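Local coordinates for clavulanic acid biosynthesis oligopeptide binding protein 2 (Streptomyces clavuligerus, PDB 2WOL), which probably binds peptides as an extracellular solute-binding protein and belongs to the clavulanic acid biosynthetic pathway of its host, at residues D256-D261 with G277-A282; A262-G267 with F534-V539; T296-T301 with H528-H533. All coordinates share one frame; numbering follows the deposited sequence. Where two conformers were deposited one is given.

Contact 1: residues D256-D261 with G277-A282; sequences DVDVLD and GLQHAA
The side chains of Asp261 and Gln279 cross at about a right angle, although their carboxylate and amide planes are nearly parallel. Asp261 OD2 accepts from Gln279 N at 2.8 Å, on the syn side and nearly straight (166°). Asp261 CG is anti to the carbonyl carbon (chi1 -74°), and the carboxylate lies toward the start of 280-288. Gln279 is the N-cap of the helix that begins at His280, and the carboxylate thus reaches an end where N-H groups crowd; such a helix start would probably favour the charged acid.

Water continues this theme. One molecule donates to Asp261 OD2 and to Asp258 OD1, both at 2.8 Å, and accepts from Ala282 N. A second links Asp258 OD1 to Ala281 N. Asp261 therefore binds the N-cap N-H directly, while water relays the two acids to the first turn beyond it. The small methyl of Ala282 lets Asp261 OD2 come within 3.5 Å of its CB. A third water donates to Asp261 OD1 and, weakly, to the carbonyl of Gly277, whose positive phi suits a residue lacking CB.

The glutamine's aliphatic part does different work. Bent at chi2 (-67°), its chain runs obliquely over Val257, whose CB lies 3.6 Å from Gln279 CG; a branched valine offers a broad apolar flank here. Leu278 CD2 adds a methyl 3.7 Å from Asp261 OD1.

The contact joins the N-terminal half of helix 257-265 to the start of helix 280-288 and the residues leading into it. Val257 also touches Ser40 and Arg276, and the backbone of Leu278 bonds to Leu532 in the long strand 523-534.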
loop_
_atom_site.group_PDB
_atom_site.type_symbol
_atom_site.label_atom_id
_atom_site.label_comp_id
_atom_site.label_asym_id
_atom_site.label_seq_id
_atom_site.Cartn_x
_atom_site.Cartn_y
_atom_site.Cartn_z
ATOM N N ASP A 256 13.504 -19.237 2.217
ATOM C CA ASP A 256 13.411 -19.112 0.769
ATOM C C ASP A 256 11.929 -19.169 0.393
ATOM O O ASP A 256 11.166 -19.902 1.016
ATOM C CB ASP A 256 14.179 -20.252 0.097
ATOM C CG ASP A 256 13.859 -20.388 -1.373
ATOM O OD1 ASP A 256 14.443 -19.633 -2.180
ATOM O OD2 ASP A 256 13.017 -21.244 -1.718
ATOM N N VAL A 257 11.528 -18.398 -0.616
ATOM C CA VAL A 257 10.109 -18.289 -0.963
ATOM C C VAL A 257 9.463 -19.619 -1.371
ATOM O O VAL A 257 8.297 -19.857 -1.061
ATOM C CB VAL A 257 9.835 -17.181 -2.017
ATOM C CG1 VAL A 257 9.997 -15.797 -1.387
ATOM C CG2 VAL A 257 10.723 -17.343 -3.255
ATOM N N ASP A 258 10.210 -20.487 -2.049
ATOM C CA ASP A 258 9.657 -21.785 -2.445
ATOM C C ASP A 258 9.622 -22.771 -1.291
ATOM O O ASP A 258 8.684 -23.562 -1.183
ATOM C CB ASP A 258 10.402 -22.364 -3.648
ATOM C CG ASP A 258 10.218 -21.523 -4.894
ATOM O OD1 ASP A 258 9.063 -21.348 -5.337
ATOM O OD2 ASP A 258 11.229 -21.026 -5.426
ATOM N N VAL A 259 10.644 -22.716 -0.437
ATOM C CA VAL A 259 10.663 -23.449 0.831
ATOM C C VAL A 259 9.431 -23.071 1.659
ATOM O O VAL A 259 8.728 -23.943 2.181
ATOM C CB VAL A 259 11.972 -23.161 1.614
ATOM C CG1 VAL A 259 11.885 -23.612 3.063
ATOM C CG2 VAL A 259 13.154 -23.826 0.930
ATOM N N LEU A 260 9.173 -21.769 1.765
ATOM C CA LEU A 260 8.006 -21.261 2.481
ATOM C C LEU A 260 6.700 -21.873 1.966
ATOM O O LEU A 260 5.916 -22.407 2.750
ATOM C CB LEU A 260 7.962 -19.735 2.379
ATOM C CG LEU A 260 6.947 -18.986 3.248
ATOM C CD1 LEU A 260 7.383 -17.538 3.420
ATOM C CD2 LEU A 260 5.525 -19.041 2.685
ATOM N N ASP A 261 6.473 -21.793 0.655
ATOM C CA ASP A 261 5.249 -22.327 0.055
ATOM C C ASP A 261 5.078 -23.815 0.342
ATOM O O ASP A 261 3.977 -24.267 0.662
ATOM C CB ASP A 261 5.260 -22.142 -1.462
ATOM C CG ASP A 261 5.030 -20.708 -1.895
ATOM O OD1 ASP A 261 4.605 -19.869 -1.067
ATOM O OD2 ASP A 261 5.268 -20.427 -3.088
ATOM N N GLY A 277 2.110 -13.941 -1.873
ATOM C CA GLY A 277 1.414 -14.939 -2.676
ATOM C C GLY A 277 2.243 -16.185 -2.898
ATOM O O GLY A 277 3.417 -16.239 -2.522
ATOM N N LEU A 278 1.619 -17.192 -3.497
ATOM C CA LEU A 278 2.333 -18.388 -3.923
ATOM C C LEU A 278 3.271 -18.054 -5.077
ATOM O O LEU A 278 2.919 -17.282 -5.974
ATOM C CB LEU A 278 1.351 -19.484 -4.348
ATOM C CG LEU A 278 0.396 -20.047 -3.288
ATOM C CD1 LEU A 278 -0.586 -21.023 -3.926
ATOM C CD2 LEU A 278 1.148 -20.719 -2.151
ATOM N N GLN A 279 4.466 -18.635 -5.036
ATOM C CA GLN A 279 5.434 -18.513 -6.120
ATOM C C GLN A 279 5.068 -19.480 -7.240
ATOM O O GLN A 279 4.146 -20.281 -7.090
ATOM C CB GLN A 279 6.850 -18.787 -5.609
ATOM C CG GLN A 279 7.299 -17.842 -4.504
ATOM C CD GLN A 279 7.478 -16.411 -4.979
ATOM O OE1 GLN A 279 8.046 -16.159 -6.044
ATOM N NE2 GLN A 279 7.002 -15.462 -4.183
ATOM N N HIS A 280 5.800 -19.414 -8.349
ATOM C CA HIS A 280 5.426 -20.137 -9.571
ATOM C C HIS A 280 5.146 -21.626 -9.354
ATOM O O HIS A 280 4.109 -22.127 -9.792
ATOM C CB HIS A 280 6.509 -19.949 -10.644
ATOM C CG HIS A 280 6.209 -20.637 -11.941
ATOM N ND1 HIS A 280 6.560 -21.947 -12.188
ATOM C CD2 HIS A 280 5.598 -20.193 -13.065
ATOM C CE1 HIS A 280 6.174 -22.281 -13.406
ATOM N NE2 HIS A 280 5.590 -21.235 -13.960
ATOM N N ALA A 281 6.056 -22.323 -8.678
ATOM C CA ALA A 281 5.919 -23.765 -8.462
ATOM C C ALA A 281 4.643 -24.123 -7.693
ATOM O O ALA A 281 3.904 -25.027 -8.095
ATOM C CB ALA A 281 7.152 -24.322 -7.759
ATOM N N ALA A 282 4.379 -23.407 -6.602
ATOM C CA ALA A 282 3.179 -23.651 -5.803
ATOM C C ALA A 282 1.914 -23.153 -6.501
ATOM O O ALA A 282 0.842 -23.734 -6.327
ATOM C CB ALA A 282 3.313 -23.029 -4.424
HETATM O O HOH W 1 6.503 -22.249 -4.767
HETATM O O HOH W 2 8.573 -20.889 -7.951
HETATM O O HOH W 3 2.810 -18.052 -0.106
#

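Contact 2: residues A262-G267 with F534-V539; sequences ARLIAG and FRNPWV
Leu264 offers its carbonyl to Asn536 and its side chain to Phe534 and Asn536 of the segment 534-539. Asn536 ND2 donates to Leu264 O at 2.9 Å, almost straight (173°), the oxygen lying close to the amide plane while the donor is tilted from the carbonyl plane. Gly267 N reaches the same oxygen from the opposite face, so two N-H groups grip a carbonyl at the helix end. ND2 is also bonded to Asp270 O, which makes asparagine apt: one amide serves two backbone oxygens. With CG anti to the backbone N (chi1 174°), Leu264 carries CD2 to 4.0 Å from Phe534 CB.

Ile265 stands over the aromatic ring. Its CG1 sits 3.8 Å from the centroid of Phe534, exactly on the ring normal, a CH-pi contact in which a slim methylene meets the centre of a flat face. Meanwhile Ile265 CA approaches the ring at CE2 (3.9 Å). Asn536 OD1 lies in the ring plane at its edge, and one water donates both to Asn536 OD1 (2.7 Å) and to Ile265 O (2.8 Å), tying the side-chain amide to the last turn of the helix.

Gly267 closes the helix in a Schellman motif, its phi of 92° being easy for glycine. Its CA lies 3.7 Å from Trp538 CH2, near the indole plane; glycine, with no side chain, lets the indole edge come this close. Trp538 also rests one face on Asn536 CB, and its NE1 is held by Asp270.

The contact fixes the C-terminal end of helix 257-265 to the loop between strands 523-534 and 539-540. Ile265 packs further on helix 280-288 and, together with Phe534, on Leu292 of helix 290-293, while Leu264 touches Asn272 of strand 271-272.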
loop_
_atom_site.group_PDB
_atom_site.type_symbol
_atom_site.label_atom_id
_atom_site.label_comp_id
_atom_site.label_asym_id
_atom_site.label_seq_id
_atom_site.Cartn_x
_atom_site.Cartn_y
_atom_site.Cartn_z
ATOM N N ALA A 262 6.162 -24.577 0.200
ATOM C CA ALA A 262 6.106 -26.025 0.407
ATOM C C ALA A 262 5.715 -26.367 1.840
ATOM O O ALA A 262 4.876 -27.231 2.069
ATOM C CB ALA A 262 7.431 -26.679 0.042
ATOM N N ARG A 263 6.316 -25.670 2.798
ATOM C CA ARG A 263 6.072 -25.948 4.206
ATOM C C ARG A 263 4.702 -25.437 4.659
ATOM O O ARG A 263 4.060 -26.047 5.516
ATOM C CB ARG A 263 7.216 -25.391 5.053
ATOM C CG ARG A 263 8.521 -26.142 4.791
ATOM C CD ARG A 263 9.753 -25.423 5.292
ATOM N NE ARG A 263 9.922 -25.497 6.738
ATOM C CZ ARG A 263 10.982 -25.029 7.393
ATOM N NH1 ARG A 263 11.996 -24.469 6.733
ATOM N NH2 ARG A 263 11.039 -25.134 8.708
ATOM N N LEU A 264 4.253 -24.336 4.063
ATOM C CA LEU A 264 2.903 -23.824 4.289
ATOM C C LEU A 264 1.850 -24.831 3.812
ATOM O O LEU A 264 0.929 -25.187 4.559
ATOM C CB LEU A 264 2.716 -22.485 3.563
ATOM C CG LEU A 264 1.323 -21.851 3.547
ATOM C CD1 LEU A 264 0.932 -21.381 4.935
ATOM C CD2 LEU A 264 1.305 -20.693 2.570
ATOM N N ILE A 265 1.989 -25.285 2.567
ATOM C CA ILE A 265 1.035 -26.240 1.990
ATOM C C ILE A 265 1.048 -27.574 2.751
ATOM O O ILE A 265 0.003 -28.213 2.908
ATOM C CB ILE A 265 1.251 -26.399 0.454
ATOM C CG1 ILE A 265 0.906 -25.081 -0.258
ATOM C CG2 ILE A 265 0.430 -27.564 -0.119
ATOM C CD1 ILE A 265 1.317 -25.013 -1.724
ATOM N N ALA A 266 2.219 -27.956 3.261
ATOM C CA ALA A 266 2.370 -29.158 4.097
ATOM C C ALA A 266 1.747 -29.018 5.493
ATOM O O ALA A 266 1.591 -30.011 6.204
ATOM C CB ALA A 266 3.841 -29.547 4.215
ATOM N N GLY A 267 1.422 -27.792 5.891
ATOM C CA GLY A 267 0.781 -27.537 7.182
ATOM C C GLY A 267 1.715 -27.231 8.340
ATOM O O GLY A 267 1.270 -27.137 9.484
ATOM N N PHE A 534 -2.711 -18.883 0.058
ATOM C CA PHE A 534 -3.090 -20.224 0.513
ATOM C C PHE A 534 -3.458 -20.180 1.996
ATOM O O PHE A 534 -2.719 -19.631 2.809
ATOM C CB PHE A 534 -1.936 -21.211 0.275
ATOM C CG PHE A 534 -2.302 -22.652 0.524
ATOM C CD1 PHE A 534 -2.826 -23.434 -0.505
ATOM C CD2 PHE A 534 -2.115 -23.233 1.779
ATOM C CE1 PHE A 534 -3.169 -24.767 -0.285
ATOM C CE2 PHE A 534 -2.458 -24.579 2.007
ATOM C CZ PHE A 534 -2.983 -25.337 0.966
ATOM N N ARG A 535 -4.609 -20.747 2.339
ATOM C CA ARG A 535 -5.070 -20.780 3.728
ATOM C C ARG A 535 -5.256 -22.216 4.183
ATOM O O ARG A 535 -5.999 -22.984 3.564
ATOM C CB ARG A 535 -6.391 -20.012 3.898
ATOM C CG ARG A 535 -7.399 -20.268 2.783
ATOM C CD ARG A 535 -8.805 -19.752 3.085
ATOM N NE ARG A 535 -9.468 -19.500 1.810
ATOM C CZ ARG A 535 -10.081 -20.428 1.079
ATOM N NH1 ARG A 535 -10.188 -21.679 1.521
ATOM N NH2 ARG A 535 -10.598 -20.094 -0.096
ATOM N N ASN A 536 -4.587 -22.591 5.266
ATOM C CA ASN A 536 -4.812 -23.914 5.828
ATOM C C ASN A 536 -6.199 -24.013 6.463
ATOM O O ASN A 536 -6.688 -23.035 7.032
ATOM C CB ASN A 536 -3.686 -24.295 6.777
ATOM C CG ASN A 536 -2.503 -24.886 6.038
ATOM O OD1 ASN A 536 -2.647 -25.875 5.318
ATOM N ND2 ASN A 536 -1.333 -24.272 6.185
ATOM N N PRO A 537 -6.862 -25.179 6.324
ATOM C CA PRO A 537 -8.290 -25.275 6.678
ATOM C C PRO A 537 -8.646 -25.149 8.171
ATOM O O PRO A 537 -9.813 -24.899 8.505
ATOM C CB PRO A 537 -8.698 -26.647 6.119
ATOM C CG PRO A 537 -7.428 -27.437 6.074
ATOM C CD PRO A 537 -6.338 -26.443 5.771
ATOM N N TRP A 538 -7.657 -25.314 9.049
ATOM C CA TRP A 538 -7.876 -25.210 10.499
ATOM C C TRP A 538 -7.744 -23.790 11.042
ATOM O O TRP A 538 -7.912 -23.563 12.240
ATOM C CB TRP A 538 -6.930 -26.133 11.263
ATOM C CG TRP A 538 -5.492 -25.907 10.935
ATOM C CD1 TRP A 538 -4.651 -24.983 11.492
ATOM C CD2 TRP A 538 -4.721 -26.622 9.967
ATOM N NE1 TRP A 538 -3.399 -25.085 10.926
ATOM C CE2 TRP A 538 -3.417 -26.083 9.988
ATOM C CE3 TRP A 538 -5.008 -27.674 9.085
ATOM C CZ2 TRP A 538 -2.398 -26.559 9.159
ATOM C CZ3 TRP A 538 -3.993 -28.148 8.266
ATOM C CH2 TRP A 538 -2.707 -27.587 8.306
ATOM N N VAL A 539 -7.428 -22.840 10.169
ATOM C CA VAL A 539 -7.395 -21.437 10.562
ATOM C C VAL A 539 -8.807 -20.875 10.456
ATOM O O VAL A 539 -9.487 -21.061 9.445
ATOM C CB VAL A 539 -6.405 -20.615 9.704
ATOM C CG1 VAL A 539 -6.257 -19.205 10.257
ATOM C CG2 VAL A 539 -5.036 -21.306 9.668
HETATM O O HOH W 4 -1.581 -28.355 5.158
#

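Contact 3: residues T296-T301 with H528-H533; sequences TDNPRT and HDKTLH
His533 N donates to Asp297 O at 2.8 Å, and Asp297 N returns a bond to His533 O at 2.9 Å, both donors in the carbonyl plane. These reciprocal bonds make an antiparallel hydrogen-bonded pair whose two side chains lie on one face of the sheet. The acid and the imidazole find partners beyond it: Asp297 OD2 makes a salt bridge with Arg535 NE and a hydrogen bond with Tyr551 OH, while His533 NE2 bonds to Gly549 O.

Pro299 then interrupts the ladder. Lacking an N-H, it cannot give a bond to Thr531 O, but its own carbonyl accepts from Thr531 N at 3.0 Å, nearly end-on (172°). The proline ring is useful as a rigid apolar block: CG sits 3.7 Å from His533 CD2, the two side chains crossing at about a right angle, and also touches the Thr531 methyl. That methyl, CG2, lies over the rim of one face of the His533 ring and meets Thr301 CG2 at 3.7 Å; threonine methyls thus fill the same side as the proline.

Farther along, Thr301 N donates to Asp529 O at 3.0 Å from above the carbonyl plane. The Arg300 chain, extended from CG to NE, passes the Lys530 chain at CG and brings NH1 to 3.5 Å from His528 CB; NH2 forms a salt bridge with Asp346. At the other end, Thr296 CG2 packs on Leu532 CD2 at 3.7 Å.

Strands 296-297 and 300-301 here run antiparallel to the end of strand 523-534, which also pairs with strand 303-309 in the same mixed sheet. Helix 280-288 covers Thr296 and Leu532 through Ala286, Gln283 and Thr287, and strand 303-309 lies beside Asp529.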
loop_
_atom_site.group_PDB
_atom_site.type_symbol
_atom_site.label_atom_id
_atom_site.label_comp_id
_atom_site.label_asym_id
_atom_site.label_seq_id
_atom_site.Cartn_x
_atom_site.Cartn_y
_atom_site.Cartn_z
ATOM N N THR A 296 -7.440 -21.942 -1.710
ATOM C CA THR A 296 -6.753 -20.824 -2.351
ATOM C C THR A 296 -7.689 -19.654 -2.673
ATOM O O THR A 296 -8.817 -19.853 -3.132
ATOM C CB THR A 296 -6.031 -21.297 -3.638
ATOM O OG1 THR A 296 -5.166 -22.387 -3.308
ATOM C CG2 THR A 296 -5.198 -20.186 -4.242
ATOM N N ASP A 297 -7.198 -18.442 -2.413
ATOM C CA ASP A 297 -7.871 -17.196 -2.770
ATOM C C ASP A 297 -7.027 -16.435 -3.782
ATOM O O ASP A 297 -5.800 -16.430 -3.693
ATOM C CB ASP A 297 -8.089 -16.340 -1.520
ATOM C CG ASP A 297 -9.015 -17.004 -0.523
ATOM O OD1 ASP A 297 -10.123 -17.409 -0.929
ATOM O OD2 ASP A 297 -8.644 -17.123 0.663
ATOM N N ASN A 298 -7.692 -15.795 -4.742
ATOM C CA ASN A 298 -7.007 -15.093 -5.833
ATOM C C ASN A 298 -7.467 -13.625 -5.926
ATOM O O ASN A 298 -8.062 -13.216 -6.922
ATOM C CB ASN A 298 -7.254 -15.849 -7.150
ATOM C CG ASN A 298 -6.373 -15.371 -8.309
ATOM O OD1 ASN A 298 -5.317 -14.756 -8.123
ATOM N ND2 ASN A 298 -6.812 -15.674 -9.524
ATOM N N PRO A 299 -7.197 -12.824 -4.877
ATOM C CA PRO A 299 -7.711 -11.459 -4.846
ATOM C C PRO A 299 -6.879 -10.489 -5.678
ATOM O O PRO A 299 -5.724 -10.775 -6.001
ATOM C CB PRO A 299 -7.575 -11.083 -3.370
ATOM C CG PRO A 299 -6.361 -11.817 -2.931
ATOM C CD PRO A 299 -6.405 -13.133 -3.669
ATOM N N ARG A 300 -7.477 -9.347 -6.004
ATOM C CA ARG A 300 -6.724 -8.188 -6.464
ATOM C C ARG A 300 -5.982 -7.632 -5.260
ATOM O O ARG A 300 -6.512 -7.649 -4.144
ATOM C CB ARG A 300 -7.659 -7.115 -7.009
ATOM C CG ARG A 300 -8.315 -7.469 -8.328
ATOM C CD ARG A 300 -9.537 -6.602 -8.544
ATOM N NE ARG A 300 -10.075 -6.735 -9.893
ATOM C CZ ARG A 300 -9.707 -5.985 -10.929
ATOM N NH1 ARG A 300 -8.785 -5.042 -10.785
ATOM N NH2 ARG A 300 -10.272 -6.180 -12.113
ATOM N N THR A 301 -4.764 -7.141 -5.479
ATOM C CA THR A 301 -3.957 -6.564 -4.397
ATOM C C THR A 301 -4.137 -5.051 -4.286
ATOM O O THR A 301 -3.653 -4.435 -3.329
ATOM C CB THR A 301 -2.454 -6.847 -4.583
ATOM O OG1 THR A 301 -1.996 -6.221 -5.788
ATOM C CG2 THR A 301 -2.178 -8.339 -4.657
ATOM N N HIS A 528 -3.895 -4.400 -13.177
ATOM C CA HIS A 528 -4.057 -4.382 -11.731
ATOM C C HIS A 528 -3.654 -5.760 -11.228
ATOM O O HIS A 528 -4.198 -6.788 -11.665
ATOM C CB HIS A 528 -5.489 -4.052 -11.325
ATOM C CG HIS A 528 -5.882 -2.635 -11.600
ATOM N ND1 HIS A 528 -5.215 -1.556 -11.059
ATOM C CD2 HIS A 528 -6.884 -2.121 -12.350
ATOM C CE1 HIS A 528 -5.785 -0.438 -11.472
ATOM N NE2 HIS A 528 -6.803 -0.754 -12.252
ATOM N N ASP A 529 -2.683 -5.773 -10.323
ATOM C CA ASP A 529 -2.074 -7.012 -9.852
ATOM C C ASP A 529 -3.054 -7.888 -9.074
ATOM O O ASP A 529 -3.973 -7.395 -8.409
ATOM C CB ASP A 529 -0.791 -6.741 -9.059
ATOM C CG ASP A 529 0.390 -6.401 -9.962
ATOM O OD1 ASP A 529 0.594 -7.102 -10.981
ATOM O OD2 ASP A 529 1.116 -5.435 -9.654
ATOM N N LYS A 530 -2.860 -9.195 -9.209
ATOM C CA LYS A 530 -3.576 -10.187 -8.424
ATOM C C LYS A 530 -2.555 -11.113 -7.786
ATOM O O LYS A 530 -1.388 -11.134 -8.180
ATOM C CB LYS A 530 -4.558 -10.970 -9.296
ATOM C CG LYS A 530 -5.769 -10.146 -9.723
ATOM C CD LYS A 530 -6.695 -10.892 -10.671
ATOM C CE LYS A 530 -7.463 -12.005 -9.968
ATOM N NZ LYS A 530 -8.474 -12.618 -10.870
ATOM N N THR A 531 -2.989 -11.866 -6.786
ATOM C CA THR A 531 -2.079 -12.740 -6.067
ATOM C C THR A 531 -2.814 -14.009 -5.655
ATOM O O THR A 531 -4.044 -14.038 -5.656
ATOM C CB THR A 531 -1.485 -12.026 -4.830
ATOM O OG1 THR A 531 -0.335 -12.739 -4.362
ATOM C CG2 THR A 531 -2.514 -11.903 -3.707
ATOM N N LEU A 532 -2.061 -15.051 -5.321
ATOM C CA LEU A 532 -2.650 -16.293 -4.833
ATOM C C LEU A 532 -2.253 -16.526 -3.384
ATOM O O LEU A 532 -1.083 -16.761 -3.097
ATOM C CB LEU A 532 -2.203 -17.479 -5.694
ATOM C CG LEU A 532 -2.796 -17.578 -7.102
ATOM C CD1 LEU A 532 -2.028 -18.572 -7.928
ATOM C CD2 LEU A 532 -4.264 -17.956 -7.063
ATOM N N HIS A 533 -3.226 -16.444 -2.477
ATOM C CA HIS A 533 -2.979 -16.753 -1.070
ATOM C C HIS A 533 -3.480 -18.151 -0.748
ATOM O O HIS A 533 -4.554 -18.540 -1.206
ATOM C CB HIS A 533 -3.710 -15.777 -0.147
ATOM C CG HIS A 533 -3.299 -14.345 -0.297
ATOM N ND1 HIS A 533 -1.982 -13.931 -0.285
ATOM C CD2 HIS A 533 -4.046 -13.220 -0.408
ATOM C CE1 HIS A 533 -1.937 -12.616 -0.407
ATOM N NE2 HIS A 533 -3.176 -12.160 -0.481
#

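Overall arrangement
The three contacts lie on the same side of the chain's centre, contact 1 about 12 Å from contact 2, 14 Å from contact 3, and contacts 2 and 3 about 17 Å apart, centre to centre. Contacts 1 and 2 use opposite ends of helix 257-265, while strand 523-534 runs from contact 3 into contact 2. Along the chain, contact 1 closes before contact 3 opens; the segments of contacts 1 and 2 alternate, and both segments of contact 3 fall between those of contact 2. They also touch: Ala282 CB packs 3.9 Å from Ile265 CD1, and Leu278 CD2 4.0 Å from Phe534 CB. Late chain residues are thereby tied to the region around 256-301.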